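Putative alkaline phosphatase (Pseudomonas fluorescens, PDB 4F1V) binds phosphate with high affinity in the periplasm, probably as the solute-binding component of the PstSACB phosphate importer. Local coordinates at residues 137-142 against 180-185; 99-104 against 200-205; 83-88 against 263-268. All coordinates share one frame; numbering follows the deposited sequence. Where two conformers were deposited one is given.

Contact 1: 137-142 against 180-185; sequences IVVVYR and GLPAGA. With PI (hydrogenphosphate ion), chain B.
Tyr141 and Leu181 meet ring against methyl where strand 138-142 of a Venus-flytrap phosphate-binding fold passes the loop that leads into the edge strand 186-188. Leu181 CD2 sits over one face of the phenol ring in a CH-pi contact, 4.0 Å from the centroid of the Tyr141 ring and 14° off its normal. The second methyl, Leu181 CD1, reaches the hydroxyl end instead, 3.3 Å from Tyr141 OH. Tyr141 can offer its ring here because CG stands between the backbone N and the carbonyl carbon (chi1 70°), on a CB that points to the loop. Ala185 CB meets the same ring obliquely, 3.9 Å from Tyr141 CE2, while Ala185 CA makes a CA-H...O contact of 3.2 Å with Val139 O. Farther along, the Val139 side chain lies across that of Pro182, with Val139 CG2 4.1 Å from Pro182 CG.

The loop is shaped by a type II turn from Pro182 to Ala185, closed by the bond from Ala185 N to Pro182 O, with Gly184 taking the positive phi. Water joins the turn to the strand: one molecule accepts from Val139 N and donates to Ala183 O. Just past the turn, Val186 continues the sheet by backbone bonding to Val139. At the other end of the strand Arg142 enters the phosphate pocket, its guanidinium also paired with Glu144. Arg142 NH1 makes the more bent bond, to PI O3; Arg142 NH2 makes the straighter one, reaching PI O2 at 2.8 Å and 164°, near the guanidinium plane.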
loop_
_atom_site.group_PDB
_atom_site.type_symbol
_atom_site.label_atom_id
_atom_site.label_comp_id
_atom_site.label_asym_id
_atom_site.label_seq_id
_atom_site.Cartn_x
_atom_site.Cartn_y
_atom_site.Cartn_z
ATOM N N ILE A 137 10.035 14.978 -20.255
ATOM C CA ILE A 137 9.625 14.269 -19.036
ATOM C C ILE A 137 10.507 13.005 -18.879
ATOM O O ILE A 137 10.657 12.241 -19.820
ATOM C CB ILE A 137 8.154 13.826 -19.113
ATOM C CG1 ILE A 137 7.218 14.990 -19.343
ATOM C CG2 ILE A 137 7.764 12.985 -17.878
ATOM C CD1 ILE A 137 5.780 14.599 -19.596
ATOM N N VAL A 138 11.060 12.802 -17.696
ATOM C CA VAL A 138 11.683 11.552 -17.279
ATOM C C VAL A 138 10.814 10.887 -16.167
ATOM O O VAL A 138 10.480 11.517 -15.141
ATOM C CB VAL A 138 13.108 11.834 -16.862
ATOM C CG1 VAL A 138 13.745 10.615 -16.187
ATOM C CG2 VAL A 138 13.924 12.266 -18.118
ATOM N N VAL A 139 10.404 9.638 -16.441
ATOM C CA VAL A 139 9.629 8.879 -15.461
ATOM C C VAL A 139 10.607 8.128 -14.522
ATOM O O VAL A 139 11.503 7.447 -14.978
ATOM C CB VAL A 139 8.735 7.876 -16.222
ATOM C CG1 VAL A 139 8.076 6.901 -15.226
ATOM C CG2 VAL A 139 7.679 8.656 -17.008
ATOM N N VAL A 140 10.343 8.245 -13.223
ATOM C CA VAL A 140 11.054 7.479 -12.196
ATOM C C VAL A 140 10.088 6.412 -11.654
ATOM O O VAL A 140 8.901 6.678 -11.460
ATOM C CB VAL A 140 11.535 8.387 -11.030
ATOM C CG1 VAL A 140 12.375 7.576 -10.041
ATOM C CG2 VAL A 140 12.335 9.571 -11.557
ATOM N N TYR A 141 10.562 5.189 -11.459
ATOM C CA TYR A 141 9.734 4.064 -11.044
ATOM C C TYR A 141 10.526 3.200 -10.060
ATOM O O TYR A 141 11.729 3.288 -9.929
ATOM C CB TYR A 141 9.209 3.275 -12.237
ATOM C CG TYR A 141 10.309 2.514 -12.952
ATOM C CD1 TYR A 141 10.568 1.184 -12.651
ATOM C CD2 TYR A 141 11.095 3.136 -13.906
ATOM C CE1 TYR A 141 11.567 0.465 -13.255
ATOM C CE2 TYR A 141 12.156 2.458 -14.485
ATOM C CZ TYR A 141 12.403 1.122 -14.191
ATOM O OH TYR A 141 13.433 0.408 -14.792
ATOM N N ARG A 142 9.785 2.297 -9.378
ATOM C CA ARG A 142 10.399 1.412 -8.380
ATOM C C ARG A 142 11.060 0.215 -9.036
ATOM O O ARG A 142 10.415 -0.541 -9.780
ATOM C CB ARG A 142 9.317 0.958 -7.347
ATOM C CG ARG A 142 8.867 2.082 -6.435
ATOM C CD ARG A 142 9.890 2.388 -5.349
ATOM N NE ARG A 142 10.024 1.290 -4.386
ATOM C CZ ARG A 142 9.133 1.064 -3.422
ATOM N NH1 ARG A 142 8.137 1.933 -3.177
ATOM N NH2 ARG A 142 9.258 -0.037 -2.676
ATOM N N GLY A 180 6.595 -1.610 -23.094
ATOM C CA GLY A 180 7.823 -1.226 -22.479
ATOM C C GLY A 180 7.780 0.031 -21.658
ATOM O O GLY A 180 6.820 0.797 -21.639
ATOM N N LEU A 181 8.913 0.266 -20.975
ATOM C CA LEU A 181 9.092 1.496 -20.253
ATOM C C LEU A 181 9.252 2.671 -21.213
ATOM O O LEU A 181 9.798 2.520 -22.324
ATOM C CB LEU A 181 10.362 1.401 -19.386
ATOM C CG LEU A 181 10.236 0.562 -18.117
ATOM C CD1 LEU A 181 11.594 0.263 -17.549
ATOM C CD2 LEU A 181 9.426 1.251 -17.071
ATOM N N PRO A 182 8.943 3.887 -20.768
ATOM C CA PRO A 182 9.348 5.081 -21.554
ATOM C C PRO A 182 10.839 5.134 -21.704
ATOM O O PRO A 182 11.565 4.824 -20.751
ATOM C CB PRO A 182 8.793 6.251 -20.747
ATOM C CG PRO A 182 7.731 5.642 -19.801
ATOM C CD PRO A 182 8.289 4.261 -19.531
ATOM N N ALA A 183 11.299 5.582 -22.897
ATOM C CA ALA A 183 12.714 5.817 -23.048
ATOM C C ALA A 183 13.213 6.748 -21.945
ATOM O O ALA A 183 12.562 7.713 -21.575
ATOM C CB ALA A 183 12.999 6.404 -24.440
ATOM N N GLY A 184 14.391 6.433 -21.397
ATOM C CA GLY A 184 15.012 7.288 -20.418
ATOM C C GLY A 184 14.505 7.117 -19.008
ATOM O O GLY A 184 14.926 7.851 -18.093
ATOM N N ALA A 185 13.541 6.210 -18.775
ATOM C CA ALA A 185 12.997 6.059 -17.424
ATOM C C ALA A 185 14.115 5.635 -16.430
ATOM O O ALA A 185 15.053 4.925 -16.818
ATOM C CB ALA A 185 11.899 5.031 -17.406
HETATM P P PI B . 6.172 -0.450 -0.986
HETATM O O1 PI B . 5.982 -1.954 -1.181
HETATM O O2 PI B . 7.560 -0.132 -0.425
HETATM O O3 PI B . 5.915 0.295 -2.302
HETATM O O4 PI B . 5.141 0.038 0.070
HETATM O O HOH W 1 13.233 9.956 -20.249
HETATM O O HOH W 2 11.069 8.482 -19.010
#

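Contact 2: 99-104 against 200-205; sequences FNKSGS and AGDGRI
Asn100 N donates to Arg204 O at 2.8 Å and 167° at the edge of a mixed sheet, where strand 99-100 runs antiparallel to 204-205. In return Asn100 O accepts from Gly203 N at 2.8 Å, with a bent N-H, and more weakly from Arg204 N. Gly203 and Arg204 thus both face Asn100, a G1 beta bulge with Gly203 at positive phi (75°). The tight, buried side is apolar: Phe99 CB packs 3.9 Å from Ile205 CG1, and the Phe99 ring swings away to meet Trp125.

The Lys101-Asp202 side is looser and wet. These two side chains run athwart each other, and their salt bridge is long, 3.9 Å from Lys101 NZ to Asp202 OD1; a water bonded to both atoms bridges them by two short bonds, and Lys101 NZ also bonds Thr134 O. Two further waters donate to Asp202 OD2, one shared with Asn100 OD1 and the other accepting from Ser102 N. Asn100 ND2 adds a weak bond to Gly201 O besides its bond to Leu198 O. The backbone bonds therefore set the pairing, while the charged pair, bridged by water, probably contributes a screened attraction.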
loop_
_atom_site.group_PDB
_atom_site.type_symbol
_atom_site.label_atom_id
_atom_site.label_comp_id
_atom_site.label_asym_id
_atom_site.label_seq_id
_atom_site.Cartn_x
_atom_site.Cartn_y
_atom_site.Cartn_z
ATOM N N PHE A 99 6.294 15.522 -8.745
ATOM C CA PHE A 99 7.157 15.786 -9.867
ATOM C C PHE A 99 8.129 16.924 -9.535
ATOM O O PHE A 99 7.851 17.722 -8.632
ATOM C CB PHE A 99 6.359 16.102 -11.151
ATOM C CG PHE A 99 5.500 17.346 -11.039
ATOM C CD1 PHE A 99 5.994 18.602 -11.366
ATOM C CD2 PHE A 99 4.175 17.293 -10.547
ATOM C CE1 PHE A 99 5.243 19.747 -11.217
ATOM C CE2 PHE A 99 3.435 18.425 -10.384
ATOM C CZ PHE A 99 3.950 19.673 -10.716
ATOM N N ASN A 100 9.219 16.988 -10.281
ATOM C CA ASN A 100 10.234 18.007 -10.150
ATOM C C ASN A 100 10.338 18.803 -11.450
ATOM O O ASN A 100 11.074 18.432 -12.365
ATOM C CB ASN A 100 11.593 17.328 -9.813
ATOM C CG ASN A 100 12.705 18.317 -9.760
ATOM O OD1 ASN A 100 12.489 19.489 -9.453
ATOM N ND2 ASN A 100 13.908 17.887 -10.100
ATOM N N LYS A 101 9.564 19.890 -11.536
ATOM C CA LYS A 101 9.516 20.765 -12.715
ATOM C C LYS A 101 8.920 22.080 -12.240
ATOM O O LYS A 101 7.724 22.137 -11.944
ATOM C CB LYS A 101 8.719 20.141 -13.879
ATOM C CG LYS A 101 8.786 20.943 -15.162
ATOM C CD LYS A 101 10.129 20.925 -15.817
ATOM C CE LYS A 101 10.083 21.637 -17.169
ATOM N NZ LYS A 101 11.382 21.650 -17.856
ATOM N N SER A 102 9.727 23.135 -12.117
ATOM C CA SER A 102 9.308 24.348 -11.519
ATOM C C SER A 102 8.241 25.090 -12.374
ATOM O O SER A 102 8.092 24.861 -13.599
ATOM C CB SER A 102 10.487 25.269 -11.227
ATOM O OG SER A 102 11.028 25.701 -12.469
ATOM N N GLY A 103 7.522 25.988 -11.717
ATOM C CA GLY A 103 6.596 26.880 -12.385
ATOM C C GLY A 103 5.388 27.147 -11.504
ATOM O O GLY A 103 4.873 26.271 -10.799
ATOM N N SER A 104 4.838 28.372 -11.543
ATOM C CA SER A 104 3.689 28.681 -10.731
ATOM C C SER A 104 2.410 28.083 -11.228
ATOM O O SER A 104 1.492 27.872 -10.397
ATOM C CB SER A 104 3.523 30.213 -10.501
ATOM O OG SER A 104 3.321 30.849 -11.729
ATOM N N ALA A 200 17.178 14.373 -8.662
ATOM C CA ALA A 200 18.532 14.223 -9.245
ATOM C C ALA A 200 18.584 14.573 -10.711
ATOM O O ALA A 200 19.664 14.479 -11.328
ATOM C CB ALA A 200 19.051 12.806 -8.990
ATOM N N GLY A 201 17.464 14.985 -11.266
ATOM C CA GLY A 201 17.460 15.549 -12.615
ATOM C C GLY A 201 16.163 16.339 -12.796
ATOM O O GLY A 201 15.152 16.035 -12.120
ATOM N N ASP A 202 16.123 17.327 -13.659
ATOM C CA ASP A 202 14.984 18.133 -13.979
ATOM C C ASP A 202 13.922 17.364 -14.746
ATOM O O ASP A 202 14.213 16.474 -15.549
ATOM C CB ASP A 202 15.381 19.401 -14.737
ATOM C CG ASP A 202 14.389 20.528 -14.723
ATOM O OD1 ASP A 202 14.533 21.448 -15.576
ATOM O OD2 ASP A 202 13.447 20.578 -13.885
ATOM N N GLY A 203 12.680 17.768 -14.557
ATOM C CA GLY A 203 11.592 17.284 -15.346
ATOM C C GLY A 203 11.112 15.851 -15.036
ATOM O O GLY A 203 10.501 15.224 -15.904
ATOM N N ARG A 204 11.369 15.381 -13.822
ATOM C CA ARG A 204 11.041 14.010 -13.410
ATOM C C ARG A 204 9.686 13.929 -12.789
ATOM O O ARG A 204 9.198 14.889 -12.161
ATOM C CB ARG A 204 12.165 13.462 -12.485
ATOM C CG ARG A 204 13.461 13.251 -13.240
ATOM C CD ARG A 204 14.564 12.691 -12.382
ATOM N NE ARG A 204 15.759 12.504 -13.240
ATOM C CZ ARG A 204 16.779 11.724 -12.907
ATOM N NH1 ARG A 204 16.903 11.160 -11.739
ATOM N NH2 ARG A 204 17.709 11.552 -13.803
ATOM N N ILE A 205 9.045 12.771 -12.900
ATOM C CA ILE A 205 7.704 12.532 -12.366
ATOM C C ILE A 205 7.641 11.063 -11.881
ATOM O O ILE A 205 8.310 10.201 -12.434
ATOM C CB ILE A 205 6.602 12.808 -13.463
ATOM C CG1 ILE A 205 5.198 12.788 -12.860
ATOM C CG2 ILE A 205 6.749 11.892 -14.664
ATOM C CD1 ILE A 205 4.213 13.530 -13.765
HETATM O O HOH W 3 13.959 21.286 -11.150
HETATM O O HOH W 4 12.966 23.330 -16.365
HETATM O O HOH W 5 12.490 22.818 -13.047
#

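Contact 3: 83-88 against 263-268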
loop_
_atom_site.group_PDB
_atom_site.type_symbol
_atom_site.label_atom_id
_atom_site.label_comp_id
_atom_site.label_asym_id
_atom_site.label_seq_id
_atom_site.Cartn_x
_atom_site.Cartn_y
_atom_site.Cartn_z
ATOM N N GLY A 83 -0.001 -22.470 12.216
ATOM C CA GLY A 83 -1.340 -21.883 12.207
ATOM C C GLY A 83 -1.615 -21.090 10.923
ATOM O O GLY A 83 -0.720 -20.846 10.093
ATOM N N LYS A 84 -2.879 -20.722 10.756
ATOM C CA LYS A 84 -3.283 -19.870 9.634
ATOM C C LYS A 84 -2.585 -18.501 9.672
ATOM O O LYS A 84 -2.487 -17.890 10.735
ATOM C CB LYS A 84 -4.821 -19.647 9.709
ATOM C CG LYS A 84 -5.609 -20.850 9.245
ATOM C CD LYS A 84 -7.126 -20.714 9.450
ATOM C CE LYS A 84 -7.770 -19.642 8.640
ATOM N NZ LYS A 84 -7.496 -19.672 7.204
ATOM N N LEU A 85 -2.201 -17.982 8.517
ATOM C CA LEU A 85 -1.837 -16.569 8.495
ATOM C C LEU A 85 -3.132 -15.731 8.424
ATOM O O LEU A 85 -4.212 -16.208 8.012
ATOM C CB LEU A 85 -0.864 -16.213 7.351
ATOM C CG LEU A 85 -1.329 -16.324 5.880
ATOM C CD1 LEU A 85 -2.269 -15.209 5.408
ATOM C CD2 LEU A 85 -0.147 -16.380 4.931
ATOM N N ILE A 86 -2.951 -14.479 8.788
ATOM C CA ILE A 86 -3.938 -13.410 8.818
ATOM C C ILE A 86 -3.428 -12.285 7.893
ATOM O O ILE A 86 -2.295 -11.841 8.023
ATOM C CB ILE A 86 -4.114 -12.887 10.249
ATOM C CG1 ILE A 86 -4.707 -13.983 11.151
ATOM C CG2 ILE A 86 -4.957 -11.594 10.253
ATOM C CD1 ILE A 86 -4.694 -13.650 12.649
ATOM N N GLN A 87 -4.306 -11.826 6.994
ATOM C CA GLN A 87 -4.021 -10.675 6.107
ATOM C C GLN A 87 -5.200 -9.696 6.296
ATOM O O GLN A 87 -6.349 -10.069 6.054
ATOM C CB GLN A 87 -3.946 -11.133 4.677
ATOM C CG GLN A 87 -3.543 -9.980 3.718
ATOM C CD GLN A 87 -3.481 -10.389 2.241
ATOM O OE1 GLN A 87 -2.541 -10.051 1.506
ATOM N NE2 GLN A 87 -4.511 -11.103 1.788
ATOM N N VAL A 88 -4.900 -8.456 6.729
ATOM C CA VAL A 88 -5.991 -7.506 7.013
ATOM C C VAL A 88 -5.559 -6.118 6.576
ATOM O O VAL A 88 -4.403 -5.739 6.707
ATOM C CB VAL A 88 -6.386 -7.430 8.493
ATOM C CG1 VAL A 88 -7.233 -8.620 8.908
ATOM C CG2 VAL A 88 -5.157 -7.310 9.431
ATOM N N SER A 263 -12.617 -16.915 6.336
ATOM C CA SER A 263 -11.483 -17.805 6.583
ATOM C C SER A 263 -10.477 -17.740 5.455
ATOM O O SER A 263 -9.390 -18.339 5.560
ATOM C CB SER A 263 -11.936 -19.236 6.798
ATOM O OG SER A 263 -12.453 -19.793 5.601
ATOM N N ASN A 264 -10.763 -17.034 4.367
ATOM C CA ASN A 264 -9.868 -16.844 3.250
ATOM C C ASN A 264 -9.149 -15.523 3.392
ATOM O O ASN A 264 -9.792 -14.444 3.284
ATOM C CB ASN A 264 -10.671 -16.849 1.943
ATOM C CG ASN A 264 -9.800 -16.733 0.721
ATOM O OD1 ASN A 264 -8.578 -16.505 0.812
ATOM N ND2 ASN A 264 -10.442 -16.821 -0.435
ATOM N N PRO A 265 -7.833 -15.483 3.654
ATOM C CA PRO A 265 -7.160 -14.203 3.796
ATOM C C PRO A 265 -7.323 -13.265 2.594
ATOM O O PRO A 265 -7.244 -12.029 2.727
ATOM C CB PRO A 265 -5.673 -14.571 4.013
ATOM C CG PRO A 265 -5.704 -15.968 4.519
ATOM C CD PRO A 265 -6.922 -16.625 3.901
ATOM N N ASP A 266 -7.459 -13.802 1.376
ATOM C CA ASP A 266 -7.617 -12.914 0.227
ATOM C C ASP A 266 -8.902 -12.065 0.337
ATOM O O ASP A 266 -8.951 -10.960 -0.191
ATOM C CB ASP A 266 -7.656 -13.745 -1.062
ATOM C CG ASP A 266 -7.706 -12.893 -2.319
ATOM O OD1 ASP A 266 -8.778 -12.798 -2.950
ATOM O OD2 ASP A 266 -6.640 -12.346 -2.667
ATOM N N ALA A 267 -9.950 -12.579 1.013
ATOM C CA ALA A 267 -11.221 -11.878 1.095
ATOM C C ALA A 267 -11.134 -10.628 1.908
ATOM O O ALA A 267 -12.058 -9.782 1.855
ATOM C CB ALA A 267 -12.266 -12.802 1.626
ATOM N N TRP A 268 -10.102 -10.466 2.738
ATOM C CA TRP A 268 -10.007 -9.363 3.665
ATOM C C TRP A 268 -9.467 -8.072 3.058
ATOM O O TRP A 268 -9.648 -7.020 3.626
ATOM C CB TRP A 268 -9.111 -9.781 4.840
ATOM C CG TRP A 268 -9.906 -10.613 5.848
ATOM C CD1 TRP A 268 -10.109 -11.974 5.822
ATOM C CD2 TRP A 268 -10.654 -10.128 6.955
ATOM N NE1 TRP A 268 -10.934 -12.346 6.848
ATOM C CE2 TRP A 268 -11.310 -11.262 7.571
ATOM C CE3 TRP A 268 -10.866 -8.862 7.537
ATOM C CZ2 TRP A 268 -12.106 -11.131 8.718
ATOM C CZ3 TRP A 268 -11.689 -8.743 8.652
ATOM C CH2 TRP A 268 -12.305 -9.868 9.211
HETATM O O HOH W 6 -4.535 -12.028 -0.911
#
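Gln87 and Pro265 face each other across the middle of this contact, which joins the outermost strand, 85-94, of the five-stranded sheet of the Venus-flytrap fold to the loop ahead of strand 272-273. In that loop residues 265-268 have helical backbone angles without regular helix bonds. The glutamine chain is extended, with CG anti to the backbone N (chi1 -176°), which carries its amide past the proline ring to the carbonyl behind it. Gln87 NE2 donates to Pro265 O at 3.0 Å; the acceptor lies in the amide plane of Gln87, whereas the donor stands above the carbonyl plane. Trp268 N reaches that oxygen from the opposite face, giving Pro265 O two donors. A water extends the amide toward Asp266 OD2, and Gln87 OE1 takes Leu66 N, so both ends of the amide are held.

Leu85 lies transverse to the proline ring, Leu85 CD1 touching Pro265 CG at 3.6 Å. Beyond Gln87, Val88 and Trp268 run alongside each other in the same direction, with Val88 CG1 3.9 Å from Trp268 CE3. At the outer end Lys84, bent in its last two torsions, turns NZ into the carbonyl plane of Ser263 and bonds Ser263 O at 2.8 Å. Asn264 steadies the loop by an Asx turn, its OD1 accepting from Asp266 N.

Strand 85-94 is bonded to 291-299. Leu85 and Pro265 both touch Leu71 of helix 68-77, while Trp268 packs on helix 339-349, its ring meeting that of Phe349.

Overall arrangement
From the N terminus the chain first enters contact 3 at 83-88, then contact 2 at 99-104, and next contact 1 at 137-142. Contact 1 closes first, at 180-185, contact 2 follows at 200-205, and contact 3 closes last at 263-268, so the three loops sit one within another and none cross. Contacts 1 and 2 share the four-stranded sheet: strands 138-142 and 204-205 are neighbours, joined by Val138 O to Ile205 N and Val140 N to Ile205 O, both 2.9 Å. Contact 3 belongs to the five-stranded sheet on the opposite side of the chain's centre, its centre about 35 Å from that of contact 1.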